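Local coordinates for protein LYND (Lyngbya aestuarii, PDB 4V1T) that probably catalyses the ATP-dependent cyclodehydration of peptide substrates, as a YcaO-family enzyme that binds ADP, magnesium and zinc, at residues 644-647 with 648-651; 467-470 with 471-475; 692-696 with 697-701. All coordinates share one frame; numbering follows the deposited sequence.

In the fold
All three contacts are local, each made within one continuous run of chain, and all lie within the YcaO cyclodehydratase range, which contributes to the ADP pocket. Interaction 1, the fraying end of helix 630-649, lies nearest to the ligands: the side chain of Ile644 is about 7 Å from a magnesium ion and about 8 Å from ADP. Interaction 3 starts helix 697-710, where the side chain of Ile697 is about 10 Å from the nucleotide. Interaction 2 is a short surface helix. No two of the contacts touch; between centres they are about 30 Å (1 and 2), 36 Å (1 and 3) and 43 Å (2 and 3) apart.

Interaction 1 of 3, residues 644-647 with 648-651; sequences IGLE and LDKV
Gly645 and Leu646 hand their carbonyls to Leu648 and Asp649 where helix 630-649 of the YcaO domain frays at its C-terminal end, just after a wider pi-type turn. Gly645 O is shared: Leu648 N donates to it at 2.8 Å, and Asp649 N adds a weak bond at 3.1 Å. The shorter bond is bent (131° at the hydrogen), and Leu648 N stands well above the Gly645 carbonyl plane. A second weak bond runs from Asp649 N to Leu646 O, so one N-H is divided between two acceptors as the regular pattern fades.

Leu648 lies against carbonyl oxygens of the preceding turn. Leu648 CB sits 3.2 Å from Gly645 O, and with chi1 at -136°, away from the usual staggered positions, its branch reaches back until Leu648 CD2 meets Ile644 O at 3.4 Å. Ile644 itself directs its branched end elsewhere, onto Phe775. Asp649 CB lies beside Leu646 O, but the carboxylate takes its main partner from outside: OD2 forms a salt bridge with Arg590, while OD1 has a weaker, long ion pair with Arg612. Two arginines would thus be expected to favour the charged form of this acid. Leu646 and Glu647 turn outward, toward Val380 and toward Ile372 and Thr373 respectively, and the Glu647 chain is bent at its second torsion.

At the end of the helix a last turn is closed by Val651 N bonding to Leu648 O. Val651 CG2, anti to its own carbonyl carbon, comes to 3.9 Å from Glu647 O.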
ATOM      1  N   ILE B 644     -12.054  17.429  11.742  1.00 47.57           N
ATOM      2  CA  ILE B 644     -12.028  18.876  11.498  1.00 54.22           C
ATOM      3  C   ILE B 644     -10.924  19.598  12.278  1.00 57.11           C
ATOM      4  O   ILE B 644     -10.271  20.492  11.748  1.00 59.31           O
ATOM      5  CB  ILE B 644     -13.383  19.513  11.879  1.00 60.50           C
ATOM      6  CG1 ILE B 644     -14.485  18.999  10.956  1.00 62.75           C
ATOM      7  CG2 ILE B 644     -13.323  21.038  11.800  1.00 69.91           C
ATOM      8  CD1 ILE B 644     -15.858  18.978  11.598  1.00 78.39           C
ATOM      9  N   GLY B 645     -10.713  19.203  13.530  1.00 56.70           N
ATOM     10  CA  GLY B 645      -9.982  20.045  14.459  1.00 61.15           C
ATOM     11  C   GLY B 645      -8.575  19.683  14.863  1.00 65.20           C
ATOM     12  O   GLY B 645      -7.714  20.563  14.904  1.00 62.30           O
ATOM     13  N   LEU B 646      -8.335  18.418  15.184  1.00 59.09           N
ATOM     14  CA  LEU B 646      -7.084  18.032  15.817  1.00 66.91           C
ATOM     15  C   LEU B 646      -5.843  18.424  15.007  1.00 80.68           C
ATOM     16  O   LEU B 646      -4.851  18.892  15.574  1.00 96.98           O
ATOM     17  CB  LEU B 646      -7.079  16.528  16.106  1.00 64.33           C
ATOM     18  CG  LEU B 646      -8.044  16.092  17.215  1.00 64.20           C
ATOM     19  CD1 LEU B 646      -8.038  14.579  17.361  1.00 66.50           C
ATOM     20  CD2 LEU B 646      -7.703  16.759  18.549  1.00 64.16           C
ATOM     21  N   GLU B 647      -5.894  18.251  13.691  1.00 80.28           N
ATOM     22  CA  GLU B 647      -4.738  18.586  12.853  1.00 91.79           C
ATOM     23  C   GLU B 647      -4.652  20.099  12.617  1.00 82.18           C
ATOM     24  O   GLU B 647      -3.620  20.624  12.209  1.00 83.16           O
ATOM     25  CB  GLU B 647      -4.791  17.817  11.523  1.00 88.01           C
ATOM     26  CG  GLU B 647      -4.370  16.345  11.616  1.00 77.94           C
ATOM     27  CD  GLU B 647      -2.896  16.157  12.002  1.00 91.66           C
ATOM     28  OE1 GLU B 647      -2.146  17.153  12.110  1.00 90.94           O
ATOM     29  OE2 GLU B 647      -2.474  15.004  12.199  1.00 99.06           O
ATOM     30  N   LEU B 648      -5.743  20.794  12.900  1.00 76.55           N
ATOM     31  CA  LEU B 648      -5.788  22.241  12.752  1.00 76.64           C
ATOM     32  C   LEU B 648      -5.164  22.943  13.957  1.00 70.53           C
ATOM     33  O   LEU B 648      -4.668  24.060  13.840  1.00 72.88           O
ATOM     34  CB  LEU B 648      -7.240  22.692  12.573  1.00 77.42           C
ATOM     35  CG  LEU B 648      -7.592  23.741  11.514  1.00 78.40           C
ATOM     36  CD1 LEU B 648      -6.779  23.606  10.230  1.00 79.41           C
ATOM     37  CD2 LEU B 648      -9.078  23.648  11.200  1.00 71.66           C
ATOM     38  N   ASP B 649      -5.179  22.271  15.105  1.00 71.71           N
ATOM     39  CA  ASP B 649      -4.680  22.838  16.357  1.00 86.31           C
ATOM     40  C   ASP B 649      -3.216  23.271  16.288  1.00 92.62           C
ATOM     41  O   ASP B 649      -2.840  24.306  16.843  1.00 96.47           O
ATOM     42  CB  ASP B 649      -4.842  21.830  17.505  1.00 81.42           C
ATOM     43  CG  ASP B 649      -6.220  21.869  18.146  1.00 78.35           C
ATOM     44  OD1 ASP B 649      -7.016  22.788  17.863  1.00 72.73           O
ATOM     45  OD2 ASP B 649      -6.500  20.965  18.957  1.00 77.78           O
ATOM     46  N   LYS B 650      -2.385  22.479  15.623  1.00 84.67           N
ATOM     47  CA  LYS B 650      -0.954  22.756  15.609  1.00 94.02           C
ATOM     48  C   LYS B 650      -0.611  23.915  14.681  1.00 89.21           C
ATOM     49  O   LYS B 650       0.497  24.442  14.731  1.00 85.08           O
ATOM     50  CB  LYS B 650      -0.173  21.503  15.220  1.00 94.88           C
ATOM     51  CG  LYS B 650      -0.343  20.384  16.239  1.00 97.58           C
ATOM     52  CD  LYS B 650       0.912  19.535  16.417  1.00 99.89           C
ATOM     53  CE  LYS B 650       1.114  19.153  17.882  1.00 93.56           C
ATOM     54  NZ  LYS B 650       1.711  17.801  18.051  1.00 87.50           N
ATOM     55  N   VAL B 651      -1.567  24.310  13.847  1.00 82.52           N
ATOM     56  CA  VAL B 651      -1.419  25.493  13.005  1.00 76.08           C
ATOM     57  C   VAL B 651      -1.662  26.753  13.838  1.00 80.50           C
ATOM     58  O   VAL B 651      -2.642  26.807  14.577  1.00 89.82           O
ATOM     59  CB  VAL B 651      -2.422  25.471  11.838  1.00 72.04           C
ATOM     60  CG1 VAL B 651      -2.184  26.653  10.912  1.00 71.86           C
ATOM     61  CG2 VAL B 651      -2.318  24.160  11.069  1.00 69.10           C
TER

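Interaction 2 of 3, residues 467-470 with 471-475; sequences RETL and NEQAT
Arg467 and Asn471 stand one turn apart on the short surface helix 467-473 of the YcaO domain, and their polar ends set the character of this contact. The amide nitrogen of Asn471 lies over one face of the guanidinium, with ND2 3.8 Å from Arg467 NH2, and the two flat groups are nearly perpendicular, 85° apart. Neither group is bonded to the other. Both instead turn to the backbone of Ile481: Arg467 NE donates to its carbonyl oxygen, and Asn471 OD1 accepts from its N-H. Thus the loop around Ile481 is held by two side chains of the same helical face, with Trp480 touching both.

The arginine reaches this position with CG between its backbone N and carbonyl carbon (chi1 66°) and a bend at the third torsion. In Asn471, CG is anti to the carbonyl carbon, which lays the amide back over the preceding turn; its CG comes within 3.0 Å of Arg467 O.

Arg467 O also accepts the helical bond from Asn471 N at 2.8 Å, the straightest of the backbone links at 157°. Glu472 N follows to Glu468 O, and Gln473 N to Thr469 O, with a weak extra bond to Leu470 O as the helix runs out. Gln473, its chain bent at chi2, packs its CG 3.3 Å from Thr469 O.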
ATOM      1  N   ARG B 467     -32.340  39.241  -1.214  1.00 44.38           N
ATOM      2  CA  ARG B 467     -31.284  38.271  -1.475  1.00 51.76           C
ATOM      3  C   ARG B 467     -29.969  38.892  -1.920  1.00 44.07           C
ATOM      4  O   ARG B 467     -28.911  38.412  -1.553  1.00 47.79           O
ATOM      5  CB  ARG B 467     -31.739  37.262  -2.529  1.00 59.19           C
ATOM      6  CG  ARG B 467     -31.960  37.833  -3.922  1.00 57.89           C
ATOM      7  CD  ARG B 467     -32.326  36.739  -4.909  1.00 46.70           C
ATOM      8  NE  ARG B 467     -31.181  35.885  -5.222  1.00 48.84           N
ATOM      9  CZ  ARG B 467     -30.282  36.151  -6.164  1.00 55.78           C
ATOM     10  NH1 ARG B 467     -30.382  37.243  -6.917  1.00 43.40           N
ATOM     11  NH2 ARG B 467     -29.275  35.315  -6.355  1.00 51.25           N
ATOM     12  N   GLU B 468     -30.035  39.958  -2.715  1.00 43.93           N
ATOM     13  CA  GLU B 468     -28.819  40.521  -3.293  1.00 53.87           C
ATOM     14  C   GLU B 468     -27.959  41.185  -2.222  1.00 61.07           C
ATOM     15  O   GLU B 468     -26.736  40.983  -2.173  1.00 52.28           O
ATOM     16  CB  GLU B 468     -29.160  41.507  -4.408  1.00 48.02           C
ATOM     17  CG  GLU B 468     -29.757  40.829  -5.642  1.00 49.61           C
ATOM     18  CD  GLU B 468     -29.863  41.754  -6.839  1.00 54.37           C
ATOM     19  OE1 GLU B 468     -29.349  42.885  -6.765  1.00 61.36           O
ATOM     20  OE2 GLU B 468     -30.463  41.350  -7.861  1.00 56.50           O
ATOM     21  N   THR B 469     -28.602  41.963  -1.360  1.00 56.46           N
ATOM     22  CA  THR B 469     -27.910  42.597  -0.242  1.00 56.10           C
ATOM     23  C   THR B 469     -27.401  41.556   0.737  1.00 55.54           C
ATOM     24  O   THR B 469     -26.276  41.645   1.226  1.00 57.62           O
ATOM     25  CB  THR B 469     -28.834  43.570   0.505  1.00 62.32           C
ATOM     26  OG1 THR B 469     -29.340  44.533  -0.423  1.00 85.65           O
ATOM     27  CG2 THR B 469     -28.085  44.286   1.637  1.00 61.19           C
ATOM     28  N   LEU B 470     -28.234  40.560   1.016  1.00 48.72           N
ATOM     29  CA  LEU B 470     -27.889  39.528   1.990  1.00 45.35           C
ATOM     30  C   LEU B 470     -26.715  38.695   1.513  1.00 43.55           C
ATOM     31  O   LEU B 470     -25.839  38.361   2.306  1.00 49.68           O
ATOM     32  CB  LEU B 470     -29.099  38.644   2.279  1.00 54.80           C
ATOM     33  CG  LEU B 470     -30.239  39.363   3.009  1.00 58.32           C
ATOM     34  CD1 LEU B 470     -31.492  38.497   3.012  1.00 45.94           C
ATOM     35  CD2 LEU B 470     -29.840  39.733   4.433  1.00 61.00           C
ATOM     36  N   ASN B 471     -26.686  38.377   0.219  1.00 48.86           N
ATOM     37  CA  ASN B 471     -25.565  37.649  -0.372  1.00 46.84           C
ATOM     38  C   ASN B 471     -24.288  38.490  -0.368  1.00 52.51           C
ATOM     39  O   ASN B 471     -23.185  37.965  -0.230  1.00 56.36           O
ATOM     40  CB  ASN B 471     -25.889  37.229  -1.802  1.00 44.73           C
ATOM     41  CG  ASN B 471     -26.969  36.160  -1.876  1.00 51.95           C
ATOM     42  OD1 ASN B 471     -27.309  35.533  -0.880  1.00 49.64           O
ATOM     43  ND2 ASN B 471     -27.504  35.942  -3.068  1.00 48.44           N
ATOM     44  N   GLU B 472     -24.442  39.795  -0.534  1.00 54.72           N
ATOM     45  CA  GLU B 472     -23.302  40.701  -0.527  1.00 66.15           C
ATOM     46  C   GLU B 472     -22.723  40.874   0.877  1.00 71.12           C
ATOM     47  O   GLU B 472     -21.526  41.102   1.036  1.00 73.22           O
ATOM     48  CB  GLU B 472     -23.702  42.052  -1.114  1.00 62.85           C
ATOM     49  CG  GLU B 472     -22.659  43.150  -0.918  1.00 80.89           C
ATOM     50  CD  GLU B 472     -22.701  44.203  -2.005  1.00 87.31           C
ATOM     51  OE1 GLU B 472     -23.582  44.105  -2.888  1.00 70.12           O
ATOM     52  OE2 GLU B 472     -21.845  45.117  -1.977  1.00102.34           O
ATOM     53  N   GLN B 473     -23.576  40.752   1.890  1.00 64.24           N
ATOM     54  CA  GLN B 473     -23.158  40.921   3.274  1.00 64.49           C
ATOM     55  C   GLN B 473     -22.859  39.582   3.950  1.00 65.71           C
ATOM     56  O   GLN B 473     -22.367  39.552   5.072  1.00 64.65           O
ATOM     57  CB  GLN B 473     -24.241  41.665   4.059  1.00 64.28           C
ATOM     58  CG  GLN B 473     -24.466  43.106   3.612  1.00 78.91           C
ATOM     59  CD  GLN B 473     -23.199  43.949   3.649  1.00 95.64           C
ATOM     60  OE1 GLN B 473     -22.978  44.795   2.781  1.00106.33           O
ATOM     61  NE2 GLN B 473     -22.359  43.727   4.657  1.00 98.03           N
ATOM     62  N   ALA B 474     -23.150  38.480   3.273  1.00 69.23           N
ATOM     63  CA  ALA B 474     -22.944  37.153   3.852  1.00 75.49           C
ATOM     64  C   ALA B 474     -21.456  36.833   4.010  1.00 69.60           C
ATOM     65  O   ALA B 474     -20.676  37.016   3.081  1.00 65.96           O
ATOM     66  CB  ALA B 474     -23.621  36.092   2.995  1.00 74.31           C
ATOM     67  N   THR B 475     -21.079  36.361   5.197  1.00 74.29           N
ATOM     68  CA  THR B 475     -19.705  35.946   5.494  1.00 73.51           C
ATOM     69  C   THR B 475     -19.408  34.557   4.927  1.00 77.70           C
ATOM     70  O   THR B 475     -18.274  34.246   4.562  1.00 81.79           O
ATOM     71  CB  THR B 475     -19.438  35.919   7.020  1.00 73.14           C
ATOM     72  OG1 THR B 475     -20.439  35.130   7.681  1.00 81.67           O
ATOM     73  CG2 THR B 475     -19.450  37.329   7.604  1.00 66.85           C
TER

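Interaction 3 of 3, residues 692-696 with 697-701; sequences RWSDD and IYTDV
One carboxylate oxygen, Asp700 OD1, gathers two donors from a single residue, Ser694, and a water besides. Ser694 N approaches Asp700 OD1 on the syn lone pair at 2.9 Å in an almost straight bond of 169°, whereas Ser694 OG, also 2.9 Å from Asp700 OD1, comes from above the carboxylate plane, 43° out of it. The water donates to the same oxygen and to Arg692 O, bridging the loop to the helix. The second oxygen, OD2, forms a salt bridge with Lys335, whose amine also bonds Ser694 O; this positive charge probably helps to keep the aspartate ionised.

Ser694 can serve both ways because its OG lies between the backbone N and carbonyl carbon (chi1 72°): while donating to Asp700, Ser694 OG accepts from Asp696 N at 2.9 Å, closing an ST turn. That turn leads into the N-cap of helix 697-710, where Asp696 OD1 accepts from Tyr698 N at 3.0 Å, met on the anti side and out of the carboxylate plane. With CG anti to its backbone N, the capping carboxylate is carried over the first turn, and its outer partners are Ser332 on OD2 and the amide of Arg333 on OD1. An alanine in place of Asp700 is likely to leave Ser694 N and Lys335 without their carboxylate mate and the loop less firmly tied to the helix.

Asp696 and Thr699 side chains cross at about a right angle, Asp696 CB lying 3.4 Å from Thr699 OG1. A helical bond runs from Asp700 N to Asp696 O at 3.1 Å.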
ATOM      1  N   ARG B 692     -33.897   0.284  17.115  1.00 70.51           N
ATOM      2  CA  ARG B 692     -34.786   0.164  15.958  1.00 72.91           C
ATOM      3  C   ARG B 692     -34.076  -0.226  14.659  1.00 74.94           C
ATOM      4  O   ARG B 692     -34.623  -0.035  13.566  1.00 72.66           O
ATOM      5  CB  ARG B 692     -35.537   1.478  15.753  1.00 66.26           C
ATOM      6  CG  ARG B 692     -36.429   1.851  16.925  1.00 76.25           C
ATOM      7  CD  ARG B 692     -37.475   2.873  16.519  1.00 74.01           C
ATOM      8  NE  ARG B 692     -36.889   4.176  16.210  1.00 78.38           N
ATOM      9  CZ  ARG B 692     -37.579   5.226  15.773  1.00 79.76           C
ATOM     10  NH1 ARG B 692     -38.890   5.130  15.577  1.00 87.50           N
ATOM     11  NH2 ARG B 692     -36.960   6.372  15.518  1.00 69.89           N
ATOM     12  N   TRP B 693     -32.871  -0.779  14.779  1.00 71.81           N
ATOM     13  CA  TRP B 693     -32.118  -1.254  13.619  1.00 77.15           C
ATOM     14  C   TRP B 693     -32.085  -2.776  13.601  1.00 70.33           C
ATOM     15  O   TRP B 693     -32.061  -3.414  14.653  1.00 73.45           O
ATOM     16  CB  TRP B 693     -30.685  -0.703  13.633  1.00 77.39           C
ATOM     17  CG  TRP B 693     -29.825  -1.292  14.704  1.00 72.47           C
ATOM     18  CD1 TRP B 693     -29.081  -2.432  14.623  1.00 84.03           C
ATOM     19  CD2 TRP B 693     -29.619  -0.771  16.020  1.00 72.24           C
ATOM     20  NE1 TRP B 693     -28.430  -2.657  15.809  1.00 91.56           N
ATOM     21  CE2 TRP B 693     -28.741  -1.650  16.683  1.00 84.65           C
ATOM     22  CE3 TRP B 693     -30.096   0.353  16.704  1.00 70.19           C
ATOM     23  CZ2 TRP B 693     -28.327  -1.440  17.996  1.00 87.00           C
ATOM     24  CZ3 TRP B 693     -29.685   0.559  18.010  1.00 73.43           C
ATOM     25  CH2 TRP B 693     -28.806  -0.329  18.640  1.00 79.86           C
ATOM     26  N   SER B 694     -32.082  -3.345  12.400  1.00 76.19           N
ATOM     27  CA  SER B 694     -32.046  -4.791  12.214  1.00 72.12           C
ATOM     28  C   SER B 694     -30.643  -5.223  11.808  1.00 81.87           C
ATOM     29  O   SER B 694     -29.680  -4.514  12.073  1.00 82.89           O
ATOM     30  CB  SER B 694     -33.046  -5.206  11.142  1.00 75.16           C
ATOM     31  OG  SER B 694     -32.585  -4.819   9.863  1.00 76.44           O
ATOM     32  N   ASP B 695     -30.531  -6.388  11.172  1.00 81.43           N
ATOM     33  CA  ASP B 695     -29.268  -6.836  10.586  1.00 80.98           C
ATOM     34  C   ASP B 695     -29.357  -6.814   9.070  1.00 74.16           C
ATOM     35  O   ASP B 695     -28.501  -7.365   8.376  1.00 76.21           O
ATOM     36  CB  ASP B 695     -28.916  -8.241  11.078  1.00 86.84           C
ATOM     37  CG  ASP B 695     -28.427  -8.245  12.511  1.00109.24           C
ATOM     38  OD1 ASP B 695     -27.244  -7.908  12.733  1.00122.23           O
ATOM     39  OD2 ASP B 695     -29.219  -8.585  13.415  1.00109.71           O
ATOM     40  N   ASP B 696     -30.408  -6.181   8.564  1.00 66.88           N
ATOM     41  CA  ASP B 696     -30.603  -6.031   7.138  1.00 65.58           C
ATOM     42  C   ASP B 696     -30.640  -4.550   6.810  1.00 70.31           C
ATOM     43  O   ASP B 696     -31.448  -3.804   7.362  1.00 58.71           O
ATOM     44  CB  ASP B 696     -31.893  -6.709   6.695  1.00 62.38           C
ATOM     45  CG  ASP B 696     -31.955  -6.912   5.200  1.00 67.32           C
ATOM     46  OD1 ASP B 696     -31.426  -6.060   4.453  1.00 68.84           O
ATOM     47  OD2 ASP B 696     -32.535  -7.931   4.772  1.00 70.76           O
ATOM     48  N   ILE B 697     -29.760  -4.128   5.911  1.00 63.40           N
ATOM     49  CA  ILE B 697     -29.667  -2.724   5.549  1.00 61.10           C
ATOM     50  C   ILE B 697     -30.966  -2.280   4.885  1.00 58.30           C
ATOM     51  O   ILE B 697     -31.470  -1.192   5.152  1.00 57.40           O
ATOM     52  CB  ILE B 697     -28.463  -2.449   4.617  1.00 49.64           C
ATOM     53  CG1 ILE B 697     -27.156  -2.880   5.286  1.00 61.32           C
ATOM     54  CG2 ILE B 697     -28.374  -0.968   4.279  1.00 51.43           C
ATOM     55  CD1 ILE B 697     -25.974  -2.981   4.335  1.00 69.53           C
ATOM     56  N   TYR B 698     -31.514  -3.139   4.036  1.00 60.13           N
ATOM     57  CA  TYR B 698     -32.749  -2.833   3.322  1.00 62.46           C
ATOM     58  C   TYR B 698     -33.934  -2.647   4.266  1.00 65.81           C
ATOM     59  O   TYR B 698     -34.792  -1.798   4.041  1.00 69.26           O
ATOM     60  CB  TYR B 698     -33.059  -3.940   2.312  1.00 61.85           C
ATOM     61  CG  TYR B 698     -34.400  -3.784   1.637  1.00 63.63           C
ATOM     62  CD1 TYR B 698     -34.697  -2.651   0.894  1.00 69.35           C
ATOM     63  CD2 TYR B 698     -35.366  -4.766   1.741  1.00 67.46           C
ATOM     64  CE1 TYR B 698     -35.926  -2.501   0.281  1.00 70.26           C
ATOM     65  CE2 TYR B 698     -36.596  -4.624   1.129  1.00 74.61           C
ATOM     66  CZ  TYR B 698     -36.869  -3.493   0.403  1.00 72.22           C
ATOM     67  OH  TYR B 698     -38.093  -3.361  -0.202  1.00 82.26           O
ATOM     68  N   THR B 699     -33.991  -3.454   5.315  1.00 67.44           N
ATOM     69  CA  THR B 699     -35.052  -3.318   6.294  1.00 67.22           C
ATOM     70  C   THR B 699     -34.891  -1.994   7.024  1.00 64.08           C
ATOM     71  O   THR B 699     -35.872  -1.354   7.387  1.00 70.34           O
ATOM     72  CB  THR B 699     -35.046  -4.481   7.302  1.00 66.41           C
ATOM     73  OG1 THR B 699     -35.139  -5.722   6.593  1.00 61.80           O
ATOM     74  CG2 THR B 699     -36.224  -4.370   8.270  1.00 63.40           C
ATOM     75  N   ASP B 700     -33.643  -1.579   7.220  1.00 61.77           N
ATOM     76  CA  ASP B 700     -33.355  -0.351   7.945  1.00 55.29           C
ATOM     77  C   ASP B 700     -33.780   0.901   7.188  1.00 58.76           C
ATOM     78  O   ASP B 700     -34.227   1.852   7.810  1.00 55.94           O
ATOM     79  CB  ASP B 700     -31.870  -0.264   8.290  1.00 59.33           C
ATOM     80  CG  ASP B 700     -31.513  -1.073   9.517  1.00 64.76           C
ATOM     81  OD1 ASP B 700     -32.337  -1.909   9.941  1.00 69.73           O
ATOM     82  OD2 ASP B 700     -30.407  -0.878  10.061  1.00 65.23           O
ATOM     83  N   VAL B 701     -33.657   0.902   5.859  1.00 48.33           N
ATOM     84  CA  VAL B 701     -34.069   2.074   5.081  1.00 63.82           C
ATOM     85  C   VAL B 701     -35.590   2.144   4.999  1.00 59.15           C
ATOM     86  O   VAL B 701     -36.163   3.228   5.034  1.00 60.37           O
ATOM     87  CB  VAL B 701     -33.464   2.107   3.645  1.00 60.70           C
ATOM     88  CG1 VAL B 701     -31.996   1.732   3.668  1.00 52.99           C
ATOM     89  CG2 VAL B 701     -34.224   1.209   2.684  1.00 68.86           C
TER
HETATM   90  O   HOH W   1     -34.930  -1.492  10.946  1.00 52.89           O